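Local coordinates for MATE family efflux transporter (Vibrio cholerae, PDB 6IDP), which probably expels drugs and other toxic compounds across the inner membrane, as a MATE multidrug transporter whose conformational change depends on protons, at residues Phe31-Leu42 / Asn174-Phe183; Ala264-Phe275 / Glu344-Leu353. All coordinates share one frame; numbering follows the deposited sequence.

Interaction 1: residues Phe31-Leu42 / Asn174-Phe183; sequences FQLVDSAFIGQL and NLILDPIFIF. With OLC ((2R)-2,3-dihydroxypropyl (9Z)-octadec-9-enoate), chain O.
F31 and F38 lean from segment 31-39 onto segment 174-183, the two axes running almost parallel, 6° apart in direction and 10.1 Å apart at closest approach; the second helix is kinked at P179, whose N makes no bond to the preceding turn. F31 CG lies anti to the backbone N (chi1 157°), which carries the ring toward N174. D35 CB, from the next turn of the same helix, lies over one face toward the rim, and N174 CB over the opposite face, 3.9 Å from the ring centroid. The N174 amide stacks on the ring, the planes 28° apart, with F31 CZ 3.2 Å from N174 CG; N174 ND2 is held by T196 of helix 189-213. The lipid chain of OLC closes on the same pair, its C17 3.5 Å from F31 CE2. Between the two phenylalanines the acids D35 and D178 meet, D35 OD1 lying 2.8 Å from D178 OD2 with the carboxylates nearly coplanar. D178 OD2 also lies in the ring plane at the edge of F38, 3.6 Å from its CD2. F38 drops as a knob among D178, P179, I182 and F183, with P179 CB over one face; the F38 and F183 side chains cross at about a right angle. Beyond, L42 CD2 touches I182 CG2 at 3.7 Å. This close carboxylate pair matches the N-lobe acidic site of bacterial MATE transporters, and is probably its counterpart here.

Interaction 2: residues Ala264-Phe275 / Glu344-Leu353; sequences AAVAAWALGSRF and EVSQILNLHL
V345 and L349 of helix 343-355 pack on the small-residue face A264, A268 and G272 of helix 263-279, the segments crossing at -49° with their axes 8.3 Å apart. V345 is a knob among A264, A267, A268 and L271: with CG1 anti to the backbone N (chi1 -177°), that methyl comes down on the backbone of A268, 3.7 Å from A268 N, while CG2 turns to A264 CB. One turn on, I348 lays CG2 against A268 CB at 3.7 Å and sends CD1 over the backbone of A265. L349 straddles the next step, CD1 against G272 N and CD2 against L271 CB, its chain crossing that of L271 at about a right angle. The H352 imidazole puts one face over G272 CA in a CH-pi contact, 3.8 Å from CA to the ring centroid, and H352 NE2 is 3.3 Å from G272 O. The same imidazole turns its edge to the face of the W269 six-membered ring in an offset edge-to-face pair, centroids 5.8 Å apart and planes at 83°; F411 of helix 379-435 makes another edge-to-face contact with it. Farther along, L353 CD2 makes a CH-pi contact over one face of F275, 4.0 Å from the ring centroid, beside a bound lipid. At the other end, the extended E344 chain brings CD to 3.5 Å from A264 CB. The chemistry is thus almost wholly apolar: close helix approach through alanines and a glycine, with H352 ND1 buried and lacking a polar partner, so that a neutral imidazole seems likelier here than a charged one.

How the interactions relate
Interaction 1 (31-42 with 174-183) closes before interaction 2 (264-275 with 344-353) opens, and each falls within a different one of the chain's two MatE regions, the first in the N-terminal and the second in the C-terminal one. They share no helix: interaction 1 joins helices 5-39 and 161-184, interaction 2 helices 263-279 and 343-355. Their centres lie about 26 Å apart, yet the first helices of the two pairs meet where L33 CD1 packs 3.5 Å from R274 NH1. The pairs therefore belong to the two bundles, or lobes, of the MATE fold, with an acid pair set in apolar packing in one, and an almost wholly apolar contact in the other. In this straight form of the transporter the L33-R274 touch is packing between the lobes.

Interaction 1: residues Phe31-Leu42 / Asn174-Phe183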
loop_
_atom_site.group_PDB
_atom_site.type_symbol
_atom_site.label_atom_id
_atom_site.label_comp_id
_atom_site.label_asym_id
_atom_site.label_seq_id
_atom_site.Cartn_x
_atom_site.Cartn_y
_atom_site.Cartn_z
ATOM N N PHE A 31 3.597 9.856 11.905
ATOM C CA PHE A 31 3.676 11.221 11.399
ATOM C C PHE A 31 2.332 11.694 10.858
ATOM O O PHE A 31 1.858 12.776 11.204
ATOM C CB PHE A 31 4.731 11.346 10.297
ATOM C CG PHE A 31 4.499 12.516 9.385
ATOM C CD1 PHE A 31 4.803 13.802 9.800
ATOM C CD2 PHE A 31 3.952 12.336 8.123
ATOM C CE1 PHE A 31 4.576 14.886 8.971
ATOM C CE2 PHE A 31 3.722 13.417 7.293
ATOM C CZ PHE A 31 4.034 14.691 7.716
ATOM N N GLN A 32 1.739 10.873 9.993
ATOM C CA GLN A 32 0.501 11.212 9.295
ATOM C C GLN A 32 -0.646 11.544 10.246
ATOM O O GLN A 32 -1.439 12.446 9.974
ATOM C CB GLN A 32 0.087 10.063 8.370
ATOM C CG GLN A 32 1.044 9.814 7.212
ATOM C CD GLN A 32 0.657 8.604 6.379
ATOM O OE1 GLN A 32 0.104 7.632 6.893
ATOM N NE2 GLN A 32 0.943 8.663 5.083
ATOM N N LEU A 33 -0.735 10.811 11.353
ATOM C CA LEU A 33 -1.787 11.039 12.336
ATOM C C LEU A 33 -1.610 12.407 12.991
ATOM O O LEU A 33 -2.572 13.157 13.160
ATOM C CB LEU A 33 -1.789 9.937 13.399
ATOM C CG LEU A 33 -3.160 9.458 13.890
ATOM C CD1 LEU A 33 -3.838 8.592 12.834
ATOM C CD2 LEU A 33 -3.050 8.712 15.214
ATOM N N VAL A 34 -0.370 12.726 13.352
ATOM C CA VAL A 34 -0.049 14.016 13.951
ATOM C C VAL A 34 -0.091 15.119 12.891
ATOM O O VAL A 34 -0.419 16.267 13.190
ATOM C CB VAL A 34 1.337 13.989 14.633
ATOM C CG1 VAL A 34 1.603 15.292 15.368
ATOM C CG2 VAL A 34 1.424 12.817 15.597
ATOM N N ASP A 35 0.230 14.757 11.650
ATOM C CA ASP A 35 0.188 15.702 10.536
ATOM C C ASP A 35 -1.232 16.186 10.260
ATOM O O ASP A 35 -1.452 17.372 10.022
ATOM C CB ASP A 35 0.780 15.072 9.273
ATOM C CG ASP A 35 0.464 15.869 8.018
ATOM O OD1 ASP A 35 1.160 16.873 7.753
ATOM O OD2 ASP A 35 -0.477 15.488 7.292
ATOM N N SER A 36 -2.190 15.263 10.291
ATOM C CA SER A 36 -3.592 15.613 10.085
ATOM C C SER A 36 -4.094 16.512 11.211
ATOM O O SER A 36 -5.019 17.302 11.020
ATOM C CB SER A 36 -4.459 14.352 9.987
ATOM O OG SER A 36 -4.506 13.663 11.225
ATOM N N ALA A 37 -3.476 16.392 12.381
ATOM C CA ALA A 37 -3.826 17.230 13.522
ATOM C C ALA A 37 -3.363 18.668 13.306
ATOM O O ALA A 37 -4.041 19.613 13.710
ATOM C CB ALA A 37 -3.227 16.666 14.800
ATOM N N PHE A 38 -2.205 18.825 12.669
ATOM C CA PHE A 38 -1.667 20.147 12.363
ATOM C C PHE A 38 -2.543 20.878 11.348
ATOM O O PHE A 38 -2.853 22.059 11.517
ATOM C CB PHE A 38 -0.233 20.038 11.838
ATOM C CG PHE A 38 0.790 19.776 12.909
ATOM C CD1 PHE A 38 0.590 20.222 14.205
ATOM C CD2 PHE A 38 1.955 19.084 12.616
ATOM C CE1 PHE A 38 1.533 19.984 15.190
ATOM C CE2 PHE A 38 2.900 18.843 13.597
ATOM C CZ PHE A 38 2.688 19.293 14.884
ATOM N N ILE A 39 -2.942 20.167 10.298
ATOM C CA ILE A 39 -3.813 20.731 9.274
ATOM C C ILE A 39 -5.199 21.038 9.851
ATOM O O ILE A 39 -5.917 21.901 9.345
ATOM C CB ILE A 39 -3.951 19.779 8.066
ATOM C CG1 ILE A 39 -2.584 19.217 7.672
ATOM C CG2 ILE A 39 -4.577 20.495 6.880
ATOM C CD1 ILE A 39 -1.608 20.271 7.197
ATOM N N GLY A 40 -5.557 20.339 10.924
ATOM C CA GLY A 40 -6.850 20.519 11.565
ATOM C C GLY A 40 -7.089 21.899 12.150
ATOM O O GLY A 40 -8.232 22.273 12.420
ATOM N N GLN A 41 -6.016 22.659 12.346
ATOM C CA GLN A 41 -6.109 23.989 12.939
ATOM C C GLN A 41 -6.082 25.093 11.887
ATOM O O GLN A 41 -6.179 26.276 12.214
ATOM C CB GLN A 41 -4.969 24.200 13.939
ATOM C CG GLN A 41 -4.965 23.219 15.098
ATOM C CD GLN A 41 -3.565 22.903 15.583
ATOM O OE1 GLN A 41 -2.666 22.639 14.785
ATOM N NE2 GLN A 41 -3.370 22.934 16.896
ATOM N N LEU A 42 -5.946 24.703 10.625
ATOM C CA LEU A 42 -5.840 25.665 9.534
ATOM C C LEU A 42 -7.179 26.327 9.231
ATOM O O LEU A 42 -7.256 27.547 9.080
ATOM C CB LEU A 42 -5.293 24.990 8.276
ATOM C CG LEU A 42 -3.890 24.390 8.391
ATOM C CD1 LEU A 42 -3.354 24.000 7.020
ATOM C CD2 LEU A 42 -2.946 25.358 9.088
ATOM N N ASN A 174 9.959 14.958 8.983
ATOM C CA ASN A 174 8.746 15.632 8.528
ATOM C C ASN A 174 7.895 16.102 9.704
ATOM O O ASN A 174 7.231 17.136 9.626
ATOM C CB ASN A 174 7.924 14.709 7.622
ATOM C CG ASN A 174 6.974 15.473 6.715
ATOM O OD1 ASN A 174 6.629 16.625 6.979
ATOM N ND2 ASN A 174 6.534 14.823 5.643
ATOM N N LEU A 175 7.923 15.337 10.791
ATOM C CA LEU A 175 7.183 15.690 12.000
ATOM C C LEU A 175 7.733 16.981 12.604
ATOM O O LEU A 175 6.974 17.853 13.018
ATOM C CB LEU A 175 7.252 14.545 13.017
ATOM C CG LEU A 175 6.325 14.548 14.239
ATOM C CD1 LEU A 175 6.916 15.337 15.406
ATOM C CD2 LEU A 175 4.929 15.051 13.881
ATOM N N ILE A 176 9.056 17.099 12.637
ATOM C CA ILE A 176 9.718 18.279 13.188
ATOM C C ILE A 176 9.523 19.516 12.310
ATOM O O ILE A 176 9.254 20.607 12.813
ATOM C CB ILE A 176 11.232 18.033 13.375
ATOM C CG1 ILE A 176 11.471 16.896 14.370
ATOM C CG2 ILE A 176 11.929 19.299 13.843
ATOM C CD1 ILE A 176 12.935 16.558 14.567
ATOM N N LEU A 177 9.657 19.343 10.999
ATOM C CA LEU A 177 9.564 20.463 10.066
ATOM C C LEU A 177 8.128 20.949 9.871
ATOM O O LEU A 177 7.903 22.093 9.472
ATOM C CB LEU A 177 10.165 20.077 8.713
ATOM C CG LEU A 177 11.676 19.830 8.701
ATOM C CD1 LEU A 177 12.136 19.327 7.341
ATOM C CD2 LEU A 177 12.425 21.094 9.090
ATOM N N ASP A 178 7.166 20.078 10.160
ATOM C CA ASP A 178 5.755 20.371 9.922
ATOM C C ASP A 178 5.270 21.654 10.619
ATOM O O ASP A 178 4.807 22.569 9.941
ATOM C CB ASP A 178 4.885 19.177 10.344
ATOM C CG ASP A 178 4.083 18.599 9.192
ATOM O OD1 ASP A 178 4.372 18.948 8.028
ATOM O OD2 ASP A 178 3.169 17.788 9.451
ATOM N N PRO A 179 5.385 21.745 11.960
ATOM C CA PRO A 179 4.817 22.963 12.554
ATOM C C PRO A 179 5.626 24.222 12.245
ATOM O O PRO A 179 5.086 25.326 12.313
ATOM C CB PRO A 179 4.840 22.659 14.052
ATOM C CG PRO A 179 6.002 21.754 14.220
ATOM C CD PRO A 179 6.036 20.898 12.980
ATOM N N ILE A 180 6.902 24.054 11.909
ATOM C CA ILE A 180 7.772 25.187 11.613
ATOM C C ILE A 180 7.364 25.885 10.316
ATOM O O ILE A 180 7.318 27.113 10.248
ATOM C CB ILE A 180 9.249 24.748 11.514
ATOM C CG1 ILE A 180 9.718 24.159 12.846
ATOM C CG2 ILE A 180 10.135 25.917 11.108
ATOM C CD1 ILE A 180 11.171 23.741 12.851
ATOM N N PHE A 181 7.062 25.103 9.287
ATOM C CA PHE A 181 6.668 25.673 8.004
ATOM C C PHE A 181 5.194 26.066 7.985
ATOM O O PHE A 181 4.832 27.096 7.417
ATOM C CB PHE A 181 6.971 24.698 6.866
ATOM C CG PHE A 181 8.412 24.699 6.440
ATOM C CD1 PHE A 181 8.863 25.596 5.486
ATOM C CD2 PHE A 181 9.315 23.810 6.998
ATOM C CE1 PHE A 181 10.189 25.604 5.093
ATOM C CE2 PHE A 181 10.643 23.812 6.609
ATOM C CZ PHE A 181 11.080 24.711 5.657
ATOM N N ILE A 182 4.351 25.253 8.611
ATOM C CA ILE A 182 2.916 25.522 8.647
ATOM C C ILE A 182 2.580 26.759 9.485
ATOM O O ILE A 182 1.810 27.615 9.053
ATOM C CB ILE A 182 2.134 24.310 9.195
ATOM C CG1 ILE A 182 2.241 23.131 8.227
ATOM C CG2 ILE A 182 0.674 24.667 9.420
ATOM C CD1 ILE A 182 1.705 21.827 8.784
ATOM N N PHE A 183 3.173 26.859 10.671
ATOM C CA PHE A 183 2.809 27.912 11.618
ATOM C C PHE A 183 3.861 29.008 11.764
ATOM O O PHE A 183 3.564 30.186 11.563
ATOM C CB PHE A 183 2.522 27.295 12.987
ATOM C CG PHE A 183 1.385 26.318 12.980
ATOM C CD1 PHE A 183 0.171 26.651 12.403
ATOM C CD2 PHE A 183 1.535 25.060 13.536
ATOM C CE1 PHE A 183 -0.879 25.752 12.392
ATOM C CE2 PHE A 183 0.490 24.155 13.526
ATOM C CZ PHE A 183 -0.717 24.501 12.953
HETATM C C18 OLC O . 5.704 11.677 5.013
HETATM C C17 OLC O . 4.306 11.203 4.674
HETATM C C16 OLC O . 3.960 11.560 3.245
HETATM C C15 OLC O . 2.980 10.543 2.703
HETATM C C14 OLC O . 3.019 10.552 1.191
#

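Interaction 2: residues Ala264-Phe275 / Glu344-Leu353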
loop_
_atom_site.group_PDB
_atom_site.type_symbol
_atom_site.label_atom_id
_atom_site.label_comp_id
_atom_site.label_asym_id
_atom_site.label_seq_id
_atom_site.Cartn_x
_atom_site.Cartn_y
_atom_site.Cartn_z
ATOM N N ALA A 264 -23.965 8.146 12.200
ATOM C CA ALA A 264 -23.222 7.424 13.227
ATOM C C ALA A 264 -22.650 6.120 12.686
ATOM O O ALA A 264 -21.548 5.715 13.057
ATOM C CB ALA A 264 -24.103 7.150 14.426
ATOM N N ALA A 265 -23.409 5.463 11.817
ATOM C CA ALA A 265 -22.944 4.245 11.171
ATOM C C ALA A 265 -21.767 4.558 10.255
ATOM O O ALA A 265 -20.805 3.794 10.187
ATOM C CB ALA A 265 -24.071 3.588 10.392
ATOM N N VAL A 266 -21.847 5.687 9.555
ATOM C CA VAL A 266 -20.759 6.117 8.683
ATOM C C VAL A 266 -19.497 6.381 9.502
ATOM O O VAL A 266 -18.407 5.952 9.131
ATOM C CB VAL A 266 -21.133 7.383 7.884
ATOM C CG1 VAL A 266 -19.939 7.879 7.078
ATOM C CG2 VAL A 266 -22.310 7.101 6.967
ATOM N N ALA A 267 -19.659 7.075 10.626
ATOM C CA ALA A 267 -18.540 7.391 11.505
ATOM C C ALA A 267 -17.933 6.132 12.128
ATOM O O ALA A 267 -16.717 6.032 12.284
ATOM C CB ALA A 267 -18.983 8.355 12.598
ATOM N N ALA A 268 -18.784 5.176 12.484
ATOM C CA ALA A 268 -18.320 3.942 13.102
ATOM C C ALA A 268 -17.515 3.110 12.111
ATOM O O ALA A 268 -16.528 2.472 12.480
ATOM C CB ALA A 268 -19.493 3.141 13.637
ATOM N N TRP A 269 -17.939 3.120 10.852
ATOM C CA TRP A 269 -17.249 2.368 9.813
ATOM C C TRP A 269 -15.867 2.954 9.539
ATOM O O TRP A 269 -14.913 2.220 9.275
ATOM C CB TRP A 269 -18.075 2.346 8.528
ATOM C CG TRP A 269 -17.434 1.558 7.429
ATOM C CD1 TRP A 269 -16.654 2.044 6.417
ATOM C CD2 TRP A 269 -17.517 0.144 7.228
ATOM N NE1 TRP A 269 -16.248 1.018 5.599
ATOM C CE2 TRP A 269 -16.763 -0.159 6.075
ATOM C CE3 TRP A 269 -18.153 -0.898 7.910
ATOM C CZ2 TRP A 269 -16.629 -1.461 5.591
ATOM C CZ3 TRP A 269 -18.018 -2.187 7.428
ATOM C CH2 TRP A 269 -17.263 -2.457 6.281
ATOM N N ALA A 270 -15.764 4.278 9.600
ATOM C CA ALA A 270 -14.484 4.943 9.398
ATOM C C ALA A 270 -13.490 4.516 10.473
ATOM O O ALA A 270 -12.346 4.181 10.170
ATOM C CB ALA A 270 -14.657 6.456 9.393
ATOM N N LEU A 271 -13.933 4.518 11.727
ATOM C CA LEU A 271 -13.088 4.068 12.827
ATOM C C LEU A 271 -12.783 2.574 12.707
ATOM O O LEU A 271 -11.663 2.140 12.978
ATOM C CB LEU A 271 -13.749 4.375 14.172
ATOM C CG LEU A 271 -13.851 5.863 14.526
ATOM C CD1 LEU A 271 -14.747 6.077 15.736
ATOM C CD2 LEU A 271 -12.471 6.454 14.770
ATOM N N GLY A 272 -13.779 1.796 12.290
ATOM C CA GLY A 272 -13.613 0.365 12.115
ATOM C C GLY A 272 -12.606 0.008 11.034
ATOM O O GLY A 272 -11.814 -0.925 11.194
ATOM N N SER A 273 -12.638 0.754 9.932
ATOM C CA SER A 273 -11.706 0.545 8.828
ATOM C C SER A 273 -10.292 0.933 9.237
ATOM O O SER A 273 -9.319 0.279 8.855
ATOM C CB SER A 273 -12.134 1.350 7.600
ATOM O OG SER A 273 -13.417 0.956 7.151
ATOM N N ARG A 274 -10.190 2.013 10.005
ATOM C CA ARG A 274 -8.914 2.460 10.541
ATOM C C ARG A 274 -8.297 1.375 11.415
ATOM O O ARG A 274 -7.096 1.111 11.334
ATOM C CB ARG A 274 -9.091 3.754 11.339
ATOM C CG ARG A 274 -7.823 4.257 12.001
ATOM C CD ARG A 274 -8.112 5.456 12.888
ATOM N NE ARG A 274 -8.800 6.516 12.158
ATOM C CZ ARG A 274 -8.182 7.502 11.515
ATOM N NH1 ARG A 274 -6.858 7.568 11.512
ATOM N NH2 ARG A 274 -8.890 8.424 10.876
ATOM N N PHE A 275 -9.128 0.745 12.242
ATOM C CA PHE A 275 -8.660 -0.341 13.093
ATOM C C PHE A 275 -8.194 -1.534 12.259
ATOM O O PHE A 275 -7.168 -2.140 12.567
ATOM C CB PHE A 275 -9.747 -0.786 14.074
ATOM C CG PHE A 275 -9.319 -1.915 14.971
ATOM C CD1 PHE A 275 -9.565 -3.233 14.621
ATOM C CD2 PHE A 275 -8.655 -1.657 16.160
ATOM C CE1 PHE A 275 -9.161 -4.269 15.439
ATOM C CE2 PHE A 275 -8.252 -2.694 16.984
ATOM C CZ PHE A 275 -8.505 -3.999 16.622
ATOM N N GLU A 344 -23.609 6.484 20.409
ATOM C CA GLU A 344 -24.233 5.884 19.239
ATOM C C GLU A 344 -23.174 5.305 18.301
ATOM O O GLU A 344 -23.353 4.225 17.739
ATOM C CB GLU A 344 -25.091 6.910 18.501
ATOM C CG GLU A 344 -25.945 6.324 17.387
ATOM C CD GLU A 344 -26.740 7.379 16.639
ATOM O OE1 GLU A 344 -26.651 8.570 17.010
ATOM O OE2 GLU A 344 -27.450 7.021 15.677
ATOM N N VAL A 345 -22.066 6.024 18.146
ATOM C CA VAL A 345 -20.984 5.558 17.296
ATOM C C VAL A 345 -20.241 4.393 17.945
ATOM O O VAL A 345 -19.939 3.397 17.287
ATOM C CB VAL A 345 -19.984 6.687 16.978
ATOM C CG1 VAL A 345 -18.908 6.184 16.024
ATOM C CG2 VAL A 345 -20.707 7.885 16.383
ATOM N N SER A 346 -19.963 4.517 19.240
ATOM C CA SER A 346 -19.193 3.501 19.953
ATOM C C SER A 346 -19.953 2.180 20.073
ATOM O O SER A 346 -19.342 1.114 20.118
ATOM C CB SER A 346 -18.790 4.005 21.342
ATOM O OG SER A 346 -19.919 4.174 22.180
ATOM N N GLN A 347 -21.280 2.249 20.123
ATOM C CA GLN A 347 -22.094 1.039 20.186
ATOM C C GLN A 347 -22.014 0.245 18.882
ATOM O O GLN A 347 -21.932 -0.984 18.894
ATOM C CB GLN A 347 -23.551 1.379 20.504
ATOM C CG GLN A 347 -23.817 1.703 21.968
ATOM C CD GLN A 347 -25.297 1.870 22.260
ATOM O OE1 GLN A 347 -26.138 1.656 21.389
ATOM N NE2 GLN A 347 -25.621 2.249 23.491
ATOM N N ILE A 348 -22.042 0.954 17.758
ATOM C CA ILE A 348 -21.954 0.315 16.451
ATOM C C ILE A 348 -20.530 -0.170 16.189
ATOM O O ILE A 348 -20.321 -1.233 15.603
ATOM C CB ILE A 348 -22.398 1.277 15.327
ATOM C CG1 ILE A 348 -23.851 1.707 15.548
ATOM C CG2 ILE A 348 -22.242 0.620 13.964
ATOM C CD1 ILE A 348 -24.376 2.676 14.498
ATOM N N LEU A 349 -19.552 0.609 16.642
ATOM C CA LEU A 349 -18.150 0.228 16.520
ATOM C C LEU A 349 -17.844 -1.007 17.368
ATOM O O LEU A 349 -17.075 -1.874 16.955
ATOM C CB LEU A 349 -17.244 1.395 16.922
ATOM C CG LEU A 349 -15.735 1.142 16.928
ATOM C CD1 LEU A 349 -15.240 0.700 15.551
ATOM C CD2 LEU A 349 -14.994 2.385 17.400
ATOM N N ASN A 350 -18.453 -1.078 18.550
ATOM C CA ASN A 350 -18.333 -2.246 19.424
ATOM C C ASN A 350 -18.734 -3.521 18.683
ATOM O O ASN A 350 -18.091 -4.564 18.822
ATOM C CB ASN A 350 -19.202 -2.060 20.674
ATOM C CG ASN A 350 -18.856 -3.032 21.791
ATOM O OD1 ASN A 350 -18.222 -4.067 21.570
ATOM N ND2 ASN A 350 -19.285 -2.703 23.006
ATOM N N LEU A 351 -19.794 -3.424 17.886
ATOM C CA LEU A 351 -20.262 -4.553 17.092
ATOM C C LEU A 351 -19.261 -4.923 16.002
ATOM O O LEU A 351 -19.018 -6.100 15.744
ATOM C CB LEU A 351 -21.620 -4.238 16.466
ATOM C CG LEU A 351 -22.309 -5.421 15.789
ATOM C CD1 LEU A 351 -22.558 -6.532 16.796
ATOM C CD2 LEU A 351 -23.605 -4.984 15.139
ATOM N N HIS A 352 -18.687 -3.912 15.360
ATOM C CA HIS A 352 -17.711 -4.138 14.303
ATOM C C HIS A 352 -16.507 -4.910 14.830
ATOM O O HIS A 352 -16.001 -5.819 14.175
ATOM C CB HIS A 352 -17.261 -2.806 13.698
ATOM C CG HIS A 352 -16.128 -2.933 12.728
ATOM N ND1 HIS A 352 -16.320 -3.023 11.368
ATOM C CD2 HIS A 352 -14.788 -2.984 12.926
ATOM C CE1 HIS A 352 -15.145 -3.126 10.767
ATOM N NE2 HIS A 352 -14.204 -3.104 11.687
ATOM N N LEU A 353 -16.068 -4.551 16.032
ATOM C CA LEU A 353 -14.844 -5.093 16.609
ATOM C C LEU A 353 -14.955 -6.551 17.060
ATOM O O LEU A 353 -13.938 -7.191 17.328
ATOM C CB LEU A 353 -14.401 -4.228 17.791
ATOM C CG LEU A 353 -13.958 -2.809 17.437
ATOM C CD1 LEU A 353 -13.476 -2.074 18.679
ATOM C CD2 LEU A 353 -12.870 -2.846 16.370
#